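Local atomic coordinates of farnesyl pyrophosphate synthase (Pseudomonas aeruginosa, PDB entry 3ZOU), a protein that catalyses the condensation of geranyl diphosphate with isopentenyl diphosphate to form farnesyl diphosphate, a fifteen-carbon building block for isoprenoids. Residues A[51-56]-A[64-69]; A[56-61]-A[279-284]; A[73-78]-A[115-120]; A[124-129]-A[140-145]. All blocks are in the same frame, centred on the assembly; numbering follows the deposited sequence. Where two conformers were deposited one is given.

How the interactions relate
Interactions 1 and 2 share helix 47-58 and C56, and their centres lie about 10 Å apart; L284 of interaction 2 packs on A54 of interaction 1. Helix 67-85 runs from interaction 1 into interaction 3, about 17 Å away between centres, and helix 107-126 leads to interaction 4, centred about 13 Å from interaction 3. Interaction 4 packs on interaction 1, with M141 CE 3.7 Å from A69 CB, and on interaction 3, with L145 CD2 3.9 Å from I76 CG1. The side chain of I76 lies about 8 Å from the bound geranyl diphosphate, whereas that of L284 is about 10 Å from the bound benzoxazolone propanoic acid fragment. Interactions 3 and 4 both reach the second subunit.

Interaction 1 of 4, residues A[51-56]-A[64-69]; sequences LAYAAC and QRADAA
Y53 and D67 supply the polar part of this contact. The tyrosine hydroxyl OH donates to D67 OD1 at 2.8 Å, and the carboxylate oxygen lies at the edge of the ring, in its plane. The two flat groups are turned almost perpendicular, 87° apart, and the hydroxyl reaches OD1 on the anti side of the carboxylate, 30° out of its plane. D67 CB points away from helix 47-58, but with CG anti to the carbonyl carbon (chi1 -77°) the carboxylate swings back to meet the phenol. The same OD1 takes a salt bridge from R13, so one oxygen is gripped by two donors.

Apolar contact centres on the methyl of A66, the N-cap residue of helix 67-85. Its CB approaches C56 CB to 3.9 Å and Y53 CD1 to 4.0 Å. The sulphur of C56, anti to the backbone N, lies alongside the connecting turn, with SG 4.2 Å from R65 CB. Further into helix 67-85, A52 CB meets A69 CB at 4.3 Å. Small residues thus let the end of one helix and the start of the next come close across a short connection.

Around this junction between helices 47-58 and 67-85, helix 3-19 packs on Y53 through C10 and R13, helix 171-196 touches L51 and A69, and helix 282-293 covers L51 and A54.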
loop_
_atom_site.group_PDB
_atom_site.type_symbol
_atom_site.label_atom_id
_atom_site.label_comp_id
_atom_site.label_asym_id
_atom_site.label_seq_id
_atom_site.Cartn_x
_atom_site.Cartn_y
_atom_site.Cartn_z
ATOM N N LEU A 51 8.390 -7.083 18.197
ATOM C CA LEU A 51 9.690 -6.950 17.612
ATOM C C LEU A 51 10.087 -5.488 17.470
ATOM O O LEU A 51 11.249 -5.126 17.665
ATOM C CB LEU A 51 9.769 -7.691 16.266
ATOM C CG LEU A 51 9.864 -9.223 16.377
ATOM C CD1 LEU A 51 9.568 -9.922 15.061
ATOM C CD2 LEU A 51 11.215 -9.651 16.934
ATOM N N ALA A 52 9.169 -4.660 16.943
ATOM C CA ALA A 52 9.462 -3.207 16.781
ATOM C C ALA A 52 9.768 -2.576 18.144
ATOM O O ALA A 52 10.743 -1.870 18.255
ATOM C CB ALA A 52 8.300 -2.512 16.090
ATOM N N TYR A 53 8.937 -2.817 19.119
ATOM C CA TYR A 53 9.193 -2.231 20.465
ATOM C C TYR A 53 10.517 -2.765 20.988
ATOM O O TYR A 53 11.323 -2.004 21.529
ATOM C CB TYR A 53 8.077 -2.614 21.437
ATOM C CG TYR A 53 6.792 -1.878 21.137
ATOM C CD1 TYR A 53 6.734 -0.493 21.070
ATOM C CD2 TYR A 53 5.592 -2.558 20.978
ATOM C CE1 TYR A 53 5.555 0.174 20.842
ATOM C CE2 TYR A 53 4.406 -1.892 20.682
ATOM C CZ TYR A 53 4.386 -0.513 20.672
ATOM O OH TYR A 53 3.199 0.192 20.381
ATOM N N ALA A 54 10.755 -4.065 20.837
ATOM C CA ALA A 54 11.925 -4.682 21.484
ATOM C C ALA A 54 13.170 -4.190 20.782
ATOM O O ALA A 54 14.219 -4.008 21.423
ATOM C CB ALA A 54 11.835 -6.192 21.517
ATOM N N ALA A 55 13.168 -4.052 19.439
ATOM C CA ALA A 55 14.326 -3.534 18.763
ATOM C C ALA A 55 14.612 -2.065 19.170
ATOM O O ALA A 55 15.789 -1.673 19.272
ATOM C CB ALA A 55 14.141 -3.657 17.225
ATOM N N CYS A 56 13.569 -1.275 19.299
ATOM C CA CYS A 56 13.700 0.102 19.699
ATOM C C CYS A 56 14.371 0.105 21.109
ATOM O O CYS A 56 15.393 0.807 21.269
ATOM C CB CYS A 56 12.352 0.738 19.733
ATOM S SG CYS A 56 12.350 2.474 20.211
ATOM N N GLN A 64 7.580 3.872 23.297
ATOM C CA GLN A 64 6.584 4.693 22.655
ATOM C C GLN A 64 7.046 5.323 21.308
ATOM O O GLN A 64 6.212 5.573 20.466
ATOM C CB GLN A 64 5.989 5.734 23.620
ATOM C CG GLN A 64 6.972 6.707 24.226
ATOM C CD GLN A 64 7.526 6.233 25.589
ATOM O OE1 GLN A 64 7.625 5.028 25.895
ATOM N NE2 GLN A 64 7.876 7.207 26.423
ATOM N N ARG A 65 8.346 5.519 21.096
ATOM C CA ARG A 65 8.887 6.042 19.886
ATOM C C ARG A 65 8.510 5.110 18.721
ATOM O O ARG A 65 8.447 5.569 17.570
ATOM C CB ARG A 65 10.392 6.173 19.902
ATOM C CG ARG A 65 10.869 7.171 20.995
ATOM C CD ARG A 65 12.367 7.165 21.128
ATOM N NE ARG A 65 13.009 7.582 19.902
ATOM C CZ ARG A 65 13.306 8.835 19.529
ATOM N NH1 ARG A 65 13.102 9.862 20.380
ATOM N NH2 ARG A 65 13.911 9.074 18.368
ATOM N N ALA A 66 8.341 3.839 19.038
ATOM C CA ALA A 66 8.072 2.820 17.970
ATOM C C ALA A 66 6.591 2.565 17.753
ATOM O O ALA A 66 6.212 1.625 17.076
ATOM C CB ALA A 66 8.803 1.515 18.312
ATOM N N ASP A 67 5.724 3.373 18.381
ATOM C CA ASP A 67 4.262 3.099 18.210
ATOM C C ASP A 67 3.823 3.062 16.747
ATOM O O ASP A 67 3.063 2.172 16.365
ATOM C CB ASP A 67 3.405 4.152 18.925
ATOM C CG ASP A 67 3.344 3.946 20.466
ATOM O OD1 ASP A 67 3.648 2.875 20.997
ATOM O OD2 ASP A 67 2.904 4.921 21.182
ATOM N N ALA A 68 4.243 4.022 15.962
ATOM C CA ALA A 68 3.788 4.044 14.538
ATOM C C ALA A 68 4.359 2.847 13.786
ATOM O O ALA A 68 3.644 2.203 13.009
ATOM C CB ALA A 68 4.128 5.346 13.879
ATOM N N ALA A 69 5.624 2.541 14.026
ATOM C CA ALA A 69 6.263 1.336 13.471
ATOM C C ALA A 69 5.495 0.066 13.792
ATOM O O ALA A 69 5.209 -0.725 12.881
ATOM C CB ALA A 69 7.661 1.201 14.031
#

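Interaction 2 of 4, residues A[56-61]-A[279-284]; sequences CEALGG and PSADPL
The Schellman motif that ends helix 47-58 is gripped from outside by S280, whose hydroxyl OG donates to E57 O at 2.9 Å. The bond leaves the carbonyl at a C=O...donor angle of 135°, with the donor tilted 30° from the carbonyl plane. G60 N reaches E57 O from the opposite face, at 2.8 Å, so the oxygen accepts two hydrogen bonds. S280 OG stands between its own backbone N and carbonyl carbon, chi1 59°, which turns the hydroxyl to the helix end.

Within the motif, G60 is the C-prime residue with positive phi, and G61 N closes the outer bond to C56 O at 2.9 Å. C56 O also accepts from L59 N, on the other face of its plane. The segment facing this end is the turn that leads into helix 282-293, the last helix of this chain, which has the mainly helical fold of prenyl synthases.

A water adds a second polar link, donating to E57 OE1 at 2.8 Å and to S280 O at 2.7 Å. The extended side chain of E57 meanwhile offers OE2 to the hydroxyl of Y6 on helix 3-19. On the buried side A58 makes the apolar contact: its CB is 3.9 Å from A281 CB, while the branch CD1 of L284 comes within 4.0 Å of A58 CB. L284 also packs on L208 of helix 202-227.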
loop_
_atom_site.group_PDB
_atom_site.type_symbol
_atom_site.label_atom_id
_atom_site.label_comp_id
_atom_site.label_asym_id
_atom_site.label_seq_id
_atom_site.Cartn_x
_atom_site.Cartn_y
_atom_site.Cartn_z
ATOM N N CYS A 56 13.569 -1.275 19.299
ATOM C CA CYS A 56 13.700 0.102 19.699
ATOM C C CYS A 56 14.371 0.105 21.109
ATOM O O CYS A 56 15.393 0.807 21.269
ATOM C CB CYS A 56 12.352 0.738 19.733
ATOM S SG CYS A 56 12.350 2.474 20.211
ATOM N N GLU A 57 13.880 -0.704 22.038
ATOM C CA GLU A 57 14.476 -0.787 23.424
ATOM C C GLU A 57 15.890 -1.323 23.405
ATOM O O GLU A 57 16.764 -0.869 24.198
ATOM C CB GLU A 57 13.615 -1.596 24.369
ATOM C CG GLU A 57 12.254 -1.041 24.624
ATOM C CD GLU A 57 11.488 -1.961 25.637
ATOM O OE1 GLU A 57 12.091 -2.520 26.564
ATOM O OE2 GLU A 57 10.301 -2.209 25.471
ATOM N N ALA A 58 16.181 -2.248 22.510
ATOM C CA ALA A 58 17.495 -2.855 22.397
ATOM C C ALA A 58 18.542 -1.810 22.148
ATOM O O ALA A 58 19.714 -1.975 22.540
ATOM C CB ALA A 58 17.544 -3.913 21.290
ATOM N N LEU A 59 18.162 -0.728 21.439
ATOM C CA LEU A 59 19.104 0.361 21.101
ATOM C C LEU A 59 18.948 1.528 22.034
ATOM O O LEU A 59 19.462 2.601 21.728
ATOM C CB LEU A 59 18.918 0.849 19.643
ATOM C CG LEU A 59 19.215 -0.234 18.587
ATOM C CD1 LEU A 59 19.118 0.366 17.202
ATOM C CD2 LEU A 59 20.523 -0.975 18.711
ATOM N N GLY A 60 18.229 1.313 23.131
ATOM C CA GLY A 60 18.009 2.350 24.182
ATOM C C GLY A 60 16.902 3.354 23.956
ATOM O O GLY A 60 16.831 4.367 24.687
ATOM N N GLY A 61 16.030 3.139 22.957
ATOM C CA GLY A 61 14.909 4.045 22.752
ATOM C C GLY A 61 13.739 3.762 23.636
ATOM O O GLY A 61 13.462 2.632 23.951
ATOM N N PRO A 279 21.755 -5.081 28.349
ATOM C CA PRO A 279 20.621 -5.790 28.889
ATOM C C PRO A 279 19.253 -5.392 28.312
ATOM O O PRO A 279 18.285 -6.170 28.430
ATOM C CB PRO A 279 20.696 -5.444 30.397
ATOM C CG PRO A 279 22.155 -5.428 30.614
ATOM C CD PRO A 279 22.645 -4.586 29.453
ATOM N N SER A 280 19.125 -4.180 27.776
ATOM C CA SER A 280 17.833 -3.748 27.253
ATOM C C SER A 280 17.448 -4.614 25.998
ATOM O O SER A 280 16.286 -4.547 25.555
ATOM C CB SER A 280 17.828 -2.260 26.865
ATOM O OG SER A 280 18.809 -2.027 25.908
ATOM N N ALA A 281 18.410 -5.357 25.484
ATOM C CA ALA A 281 18.112 -6.331 24.362
ATOM C C ALA A 281 17.546 -7.678 24.897
ATOM O O ALA A 281 17.299 -8.622 24.122
ATOM C CB ALA A 281 19.323 -6.586 23.504
ATOM N N ASP A 282 17.406 -7.831 26.222
ATOM C CA ASP A 282 16.946 -9.085 26.741
ATOM C C ASP A 282 15.601 -9.543 26.182
ATOM O O ASP A 282 15.419 -10.744 25.971
ATOM C CB ASP A 282 16.937 -9.075 28.286
ATOM C CG ASP A 282 18.312 -9.316 28.865
ATOM O OD1 ASP A 282 19.270 -9.678 28.158
ATOM O OD2 ASP A 282 18.408 -9.136 30.110
ATOM N N PRO A 283 14.637 -8.644 25.942
ATOM C CA PRO A 283 13.368 -9.117 25.392
ATOM C C PRO A 283 13.572 -9.871 24.070
ATOM O O PRO A 283 12.915 -10.873 23.854
ATOM C CB PRO A 283 12.598 -7.823 25.220
ATOM C CG PRO A 283 13.008 -7.027 26.417
ATOM C CD PRO A 283 14.464 -7.263 26.498
ATOM N N LEU A 284 14.452 -9.349 23.245
ATOM C CA LEU A 284 14.796 -10.039 21.980
ATOM C C LEU A 284 15.412 -11.395 22.207
ATOM O O LEU A 284 15.132 -12.403 21.553
ATOM C CB LEU A 284 15.693 -9.180 21.142
ATOM C CG LEU A 284 15.140 -7.902 20.481
ATOM C CD1 LEU A 284 16.184 -7.254 19.600
ATOM C CD2 LEU A 284 13.918 -8.203 19.642
HETATM O O HOH W 1 14.556 -3.524 27.377
#

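Interaction 3 of 4, residues A[73-78]-A[115-120]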
loop_
_atom_site.group_PDB
_atom_site.type_symbol
_atom_site.label_atom_id
_atom_site.label_comp_id
_atom_site.label_asym_id
_atom_site.label_seq_id
_atom_site.Cartn_x
_atom_site.Cartn_y
_atom_site.Cartn_z
ATOM N N VAL A 73 3.565 -2.260 10.887
ATOM C CA VAL A 73 3.858 -3.655 10.549
ATOM C C VAL A 73 2.682 -4.556 10.826
ATOM O O VAL A 73 2.469 -5.515 10.097
ATOM C CB VAL A 73 5.170 -4.186 11.190
ATOM C CG1 VAL A 73 6.322 -3.341 10.649
ATOM C CG2 VAL A 73 5.123 -4.124 12.726
ATOM N N GLU A 74 1.870 -4.249 11.842
ATOM C CA GLU A 74 0.714 -5.045 12.123
ATOM C C GLU A 74 -0.352 -4.876 11.040
ATOM O O GLU A 74 -1.017 -5.807 10.682
ATOM C CB GLU A 74 0.138 -4.793 13.533
ATOM C CG GLU A 74 -0.870 -5.857 13.910
ATOM C CD GLU A 74 -0.349 -7.308 14.071
ATOM O OE1 GLU A 74 0.884 -7.477 14.182
ATOM O OE2 GLU A 74 -1.206 -8.192 14.113
ATOM N N LEU A 75 -0.455 -3.649 10.540
ATOM C CA LEU A 75 -1.419 -3.379 9.472
ATOM C C LEU A 75 -1.053 -4.163 8.232
ATOM O O LEU A 75 -1.954 -4.693 7.553
ATOM C CB LEU A 75 -1.494 -1.901 9.189
ATOM C CG LEU A 75 -2.255 -1.125 10.301
ATOM C CD1 LEU A 75 -1.944 0.341 10.156
ATOM C CD2 LEU A 75 -3.751 -1.374 10.307
ATOM N N ILE A 76 0.240 -4.165 7.875
ATOM C CA ILE A 76 0.647 -4.933 6.704
ATOM C C ILE A 76 0.299 -6.434 6.955
ATOM O O ILE A 76 -0.174 -7.167 6.064
ATOM C CB ILE A 76 2.129 -4.737 6.351
ATOM C CG1 ILE A 76 2.418 -3.283 5.905
ATOM C CG2 ILE A 76 2.610 -5.751 5.293
ATOM C CD1 ILE A 76 1.687 -2.863 4.653
ATOM N N HIS A 77 0.734 -6.950 8.081
ATOM C CA HIS A 77 0.478 -8.311 8.443
ATOM C C HIS A 77 -1.037 -8.681 8.336
ATOM O O HIS A 77 -1.408 -9.625 7.658
ATOM C CB HIS A 77 0.996 -8.596 9.859
ATOM C CG HIS A 77 0.804 -10.002 10.295
ATOM N ND1 HIS A 77 1.237 -11.097 9.594
ATOM C CD2 HIS A 77 0.140 -10.488 11.366
ATOM C CE1 HIS A 77 0.888 -12.187 10.243
ATOM N NE2 HIS A 77 0.209 -11.833 11.308
ATOM N N ALA A 78 -1.870 -7.847 8.912
ATOM C CA ALA A 78 -3.329 -8.066 8.918
ATOM C C ALA A 78 -3.873 -8.077 7.506
ATOM O O ALA A 78 -4.650 -8.927 7.160
ATOM C CB ALA A 78 -4.004 -6.987 9.728
ATOM N N ASP A 115 -7.016 -3.790 1.234
ATOM C CA ASP A 115 -6.329 -2.763 0.453
ATOM C C ASP A 115 -6.204 -1.432 1.244
ATOM O O ASP A 115 -5.154 -0.778 1.130
ATOM C CB ASP A 115 -7.103 -2.507 -0.852
ATOM C CG ASP A 115 -6.975 -3.591 -1.874
ATOM O OD1 ASP A 115 -6.093 -4.432 -1.816
ATOM O OD2 ASP A 115 -7.819 -3.615 -2.847
ATOM N N GLY A 116 -7.258 -1.041 1.971
ATOM C CA GLY A 116 -7.258 0.148 2.775
ATOM C C GLY A 116 -6.301 0.011 3.965
ATOM O O GLY A 116 -5.711 0.994 4.364
ATOM N N LEU A 117 -6.135 -1.204 4.496
ATOM C CA LEU A 117 -5.167 -1.431 5.596
ATOM C C LEU A 117 -3.779 -1.205 5.072
ATOM O O LEU A 117 -2.937 -0.686 5.782
ATOM C CB LEU A 117 -5.321 -2.847 6.184
ATOM C CG LEU A 117 -6.602 -3.108 6.992
ATOM C CD1 LEU A 117 -6.711 -4.585 7.313
ATOM C CD2 LEU A 117 -6.697 -2.242 8.200
ATOM N N GLN A 118 -3.489 -1.660 3.851
ATOM C CA GLN A 118 -2.148 -1.433 3.322
ATOM C C GLN A 118 -1.836 0.052 3.205
ATOM O O GLN A 118 -0.795 0.534 3.600
ATOM C CB GLN A 118 -1.888 -2.187 2.013
ATOM C CG GLN A 118 -0.479 -1.878 1.542
ATOM C CD GLN A 118 0.118 -2.750 0.435
ATOM O OE1 GLN A 118 1.336 -2.799 0.340
ATOM N NE2 GLN A 118 -0.670 -3.259 -0.450
ATOM N N ALA A 119 -2.768 0.805 2.592
ATOM C CA ALA A 119 -2.567 2.283 2.506
ATOM C C ALA A 119 -2.399 2.913 3.887
ATOM O O ALA A 119 -1.528 3.754 4.031
ATOM C CB ALA A 119 -3.706 2.950 1.759
ATOM N N LEU A 120 -3.197 2.419 4.813
ATOM C CA LEU A 120 -3.113 3.001 6.162
ATOM C C LEU A 120 -1.755 2.804 6.769
ATOM O O LEU A 120 -1.290 3.640 7.546
ATOM C CB LEU A 120 -4.193 2.442 7.010
ATOM C CG LEU A 120 -4.357 2.934 8.443
ATOM C CD1 LEU A 120 -4.622 4.412 8.403
ATOM C CD2 LEU A 120 -5.532 2.197 9.065
#
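L75 opens the contact: its CD2 meets L117 and its CD1 packs on L120, with CD2 also near L120. The side chains of L75 and L117 cross at about a right angle, bringing L75 CD2 to 3.7 Å from L117 CD2. L75 CD1 rests on the branch point of L120, 3.9 Å from its CG. L120 has CG anti to its backbone N (chi1 -177°), which lays the isobutyl group beside L75. L21, in a loop, touches both L75 and L120 and adds to this leucine cluster.

I76 follows on the next flank. Its CB points along the interface, yet its chain bends at both chi1 and chi2 and brings CD1 to 3.9 Å from Q118 CG. Helices 67-85 and 107-126 run antiparallel here, their local axes 8.2 Å apart at a signed crossing angle of -160°, as neighbouring helices do in the helical bundle of prenyl synthases. Helix 67-85 carries D84 toward its C-terminal end, where it takes part in binding magnesium. The far end of Q118 has another task: NE2 donates to D115 O of the second subunit, placing helix 107-126 at the dimer interface.

One turn on from L75, A78 CB lies 4.4 Å from L117 CD1. V40 of helix 30-40 packs on both A78 and L117 at this edge, while M36 and S39 of the same helix also touch L117.

Interaction 4 of 4, residues A[124-129]-A[140-145]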
loop_
_atom_site.group_PDB
_atom_site.type_symbol
_atom_site.label_atom_id
_atom_site.label_comp_id
_atom_site.label_asym_id
_atom_site.label_seq_id
_atom_site.Cartn_x
_atom_site.Cartn_y
_atom_site.Cartn_z
ATOM N N VAL A 124 0.339 5.929 8.289
ATOM C CA VAL A 124 0.771 6.019 9.682
ATOM C C VAL A 124 2.251 6.374 9.771
ATOM O O VAL A 124 2.674 7.166 10.622
ATOM C CB VAL A 124 0.424 4.728 10.400
ATOM C CG1 VAL A 124 1.205 4.497 11.660
ATOM C CG2 VAL A 124 -1.058 4.729 10.683
ATOM N N LEU A 125 3.086 5.807 8.917
ATOM C CA LEU A 125 4.523 6.106 8.960
ATOM C C LEU A 125 4.853 7.456 8.431
ATOM O O LEU A 125 5.882 8.026 8.803
ATOM C CB LEU A 125 5.349 5.039 8.198
ATOM C CG LEU A 125 5.354 3.677 8.774
ATOM C CD1 LEU A 125 6.213 2.754 7.887
ATOM C CD2 LEU A 125 5.937 3.726 10.182
ATOM N N ALA A 126 4.114 7.912 7.402
ATOM C CA ALA A 126 4.396 9.227 6.815
ATOM C C ALA A 126 3.873 10.385 7.617
ATOM O O ALA A 126 4.202 11.515 7.308
ATOM C CB ALA A 126 3.750 9.295 5.463
ATOM N N ASP A 127 2.966 10.107 8.544
ATOM C CA ASP A 127 2.319 11.093 9.480
ATOM C C ASP A 127 3.274 11.465 10.559
ATOM O O ASP A 127 3.560 10.683 11.412
ATOM C CB ASP A 127 1.061 10.411 10.096
ATOM C CG ASP A 127 0.214 11.324 10.955
ATOM O OD1 ASP A 127 0.768 12.186 11.691
ATOM O OD2 ASP A 127 -1.030 11.185 10.869
ATOM N N THR A 128 3.811 12.677 10.482
ATOM C CA THR A 128 4.861 13.045 11.455
ATOM C C THR A 128 4.317 13.409 12.825
ATOM O O THR A 128 5.112 13.578 13.760
ATOM C CB THR A 128 5.757 14.164 10.923
ATOM O OG1 THR A 128 4.966 15.313 10.633
ATOM C CG2 THR A 128 6.449 13.741 9.659
ATOM N N ARG A 129 3.007 13.475 12.998
ATOM C CA ARG A 129 2.452 13.554 14.361
ATOM C C ARG A 129 2.429 12.154 14.981
ATOM O O ARG A 129 2.878 11.945 16.098
ATOM C CB ARG A 129 1.051 14.213 14.359
ATOM C CG ARG A 129 0.424 14.335 15.752
ATOM C CD ARG A 129 -1.031 14.822 15.736
ATOM N NE ARG A 129 -1.932 13.807 15.153
ATOM C CZ ARG A 129 -2.338 12.692 15.768
ATOM N NH1 ARG A 129 -1.958 12.413 17.012
ATOM N NH2 ARG A 129 -3.125 11.838 15.121
ATOM N N GLU A 140 13.155 6.545 5.630
ATOM C CA GLU A 140 13.831 5.248 5.660
ATOM C C GLU A 140 12.890 4.139 6.139
ATOM O O GLU A 140 12.882 3.020 5.579
ATOM C CB GLU A 140 15.155 5.319 6.494
ATOM C CG GLU A 140 15.895 4.021 6.478
ATOM C CD GLU A 140 16.485 3.593 5.139
ATOM O OE1 GLU A 140 16.499 4.355 4.108
ATOM O OE2 GLU A 140 16.948 2.421 5.043
ATOM N N MET A 141 12.085 4.444 7.125
ATOM C CA MET A 141 11.065 3.481 7.646
ATOM C C MET A 141 10.106 3.106 6.512
ATOM O O MET A 141 9.751 1.958 6.335
ATOM C CB MET A 141 10.296 4.079 8.858
ATOM C CG MET A 141 11.199 4.240 10.067
ATOM S SD MET A 141 10.391 5.141 11.384
ATOM C CE MET A 141 9.496 3.834 12.115
ATOM N N LEU A 142 9.660 4.113 5.803
ATOM C CA LEU A 142 8.699 3.906 4.678
ATOM C C LEU A 142 9.309 3.126 3.544
ATOM O O LEU A 142 8.683 2.213 3.051
ATOM C CB LEU A 142 8.267 5.243 4.148
ATOM C CG LEU A 142 7.269 5.906 4.993
ATOM C CD1 LEU A 142 7.359 7.441 4.985
ATOM C CD2 LEU A 142 5.881 5.491 4.534
ATOM N N THR A 143 10.545 3.482 3.164
ATOM C CA THR A 143 11.284 2.727 2.169
ATOM C C THR A 143 11.371 1.289 2.556
ATOM O O THR A 143 11.111 0.338 1.778
ATOM C CB THR A 143 12.702 3.304 2.023
ATOM O OG1 THR A 143 12.596 4.524 1.334
ATOM C CG2 THR A 143 13.610 2.381 1.229
ATOM N N ARG A 144 11.788 1.042 3.786
ATOM C CA ARG A 144 12.020 -0.347 4.183
ATOM C C ARG A 144 10.729 -1.115 4.241
ATOM O O ARG A 144 10.646 -2.274 3.823
ATOM C CB ARG A 144 12.739 -0.377 5.527
ATOM C CG ARG A 144 14.186 0.117 5.400
ATOM C CD ARG A 144 15.043 -1.026 4.887
ATOM N NE ARG A 144 16.399 -0.684 4.563
ATOM C CZ ARG A 144 17.367 -1.599 4.480
ATOM N NH1 ARG A 144 17.112 -2.894 4.761
ATOM N NH2 ARG A 144 18.592 -1.211 4.167
ATOM N N LEU A 145 9.663 -0.502 4.750
ATOM C CA LEU A 145 8.397 -1.214 4.830
ATOM C C LEU A 145 7.832 -1.519 3.410
ATOM O O LEU A 145 7.302 -2.577 3.173
ATOM C CB LEU A 145 7.375 -0.454 5.628
ATOM C CG LEU A 145 6.121 -1.319 5.909
ATOM C CD1 LEU A 145 6.421 -2.624 6.599
ATOM C CD2 LEU A 145 5.105 -0.560 6.748
#
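L125 fills the tight part of this contact, wedged among three residues of helix 135-149. Its CB lies against the end of L142, 3.7 Å from CD2, while its own CD1 reaches L145 CD2 at the same separation, 3.7 Å. The L125 and L145 side chains cross at about a right angle. The other branch, L125 CD2, meets the methyl of M141, with CE 4.1 Å away. M141 bends at chi3 (83°), turning that methyl across the leucine. L142 lends both its branches: CD1 packs on the backbone of A126, 3.9 Å from CA, as helix 107-126 ends.

No hydrogen bond joins the two segments, and two local polar interactions lie on the less buried flanks. Past A126 the chain leaves the helix at D127 and moves away from helix 135-149. There D127 OD1 accepts from R129 N at 2.9 Å, an Asx turn that shapes the exit toward exposed R129. On the other segment R144 and E140, both partly exposed, form a salt bridge one turn apart, NE to OE2 at 3.2 Å; the donor approaches on the anti side of the carboxylate, 31° out of its plane.

Helix 67-85 packs against the leucine cluster, A72 touching both L125 and L145 and A69 meeting M141. Helix 171-196 lies on the same residues through L192, L195 and L185, whereas L139 and T143 of the second subunit pack on L142 and A126, so the pair also borders the dimer interface.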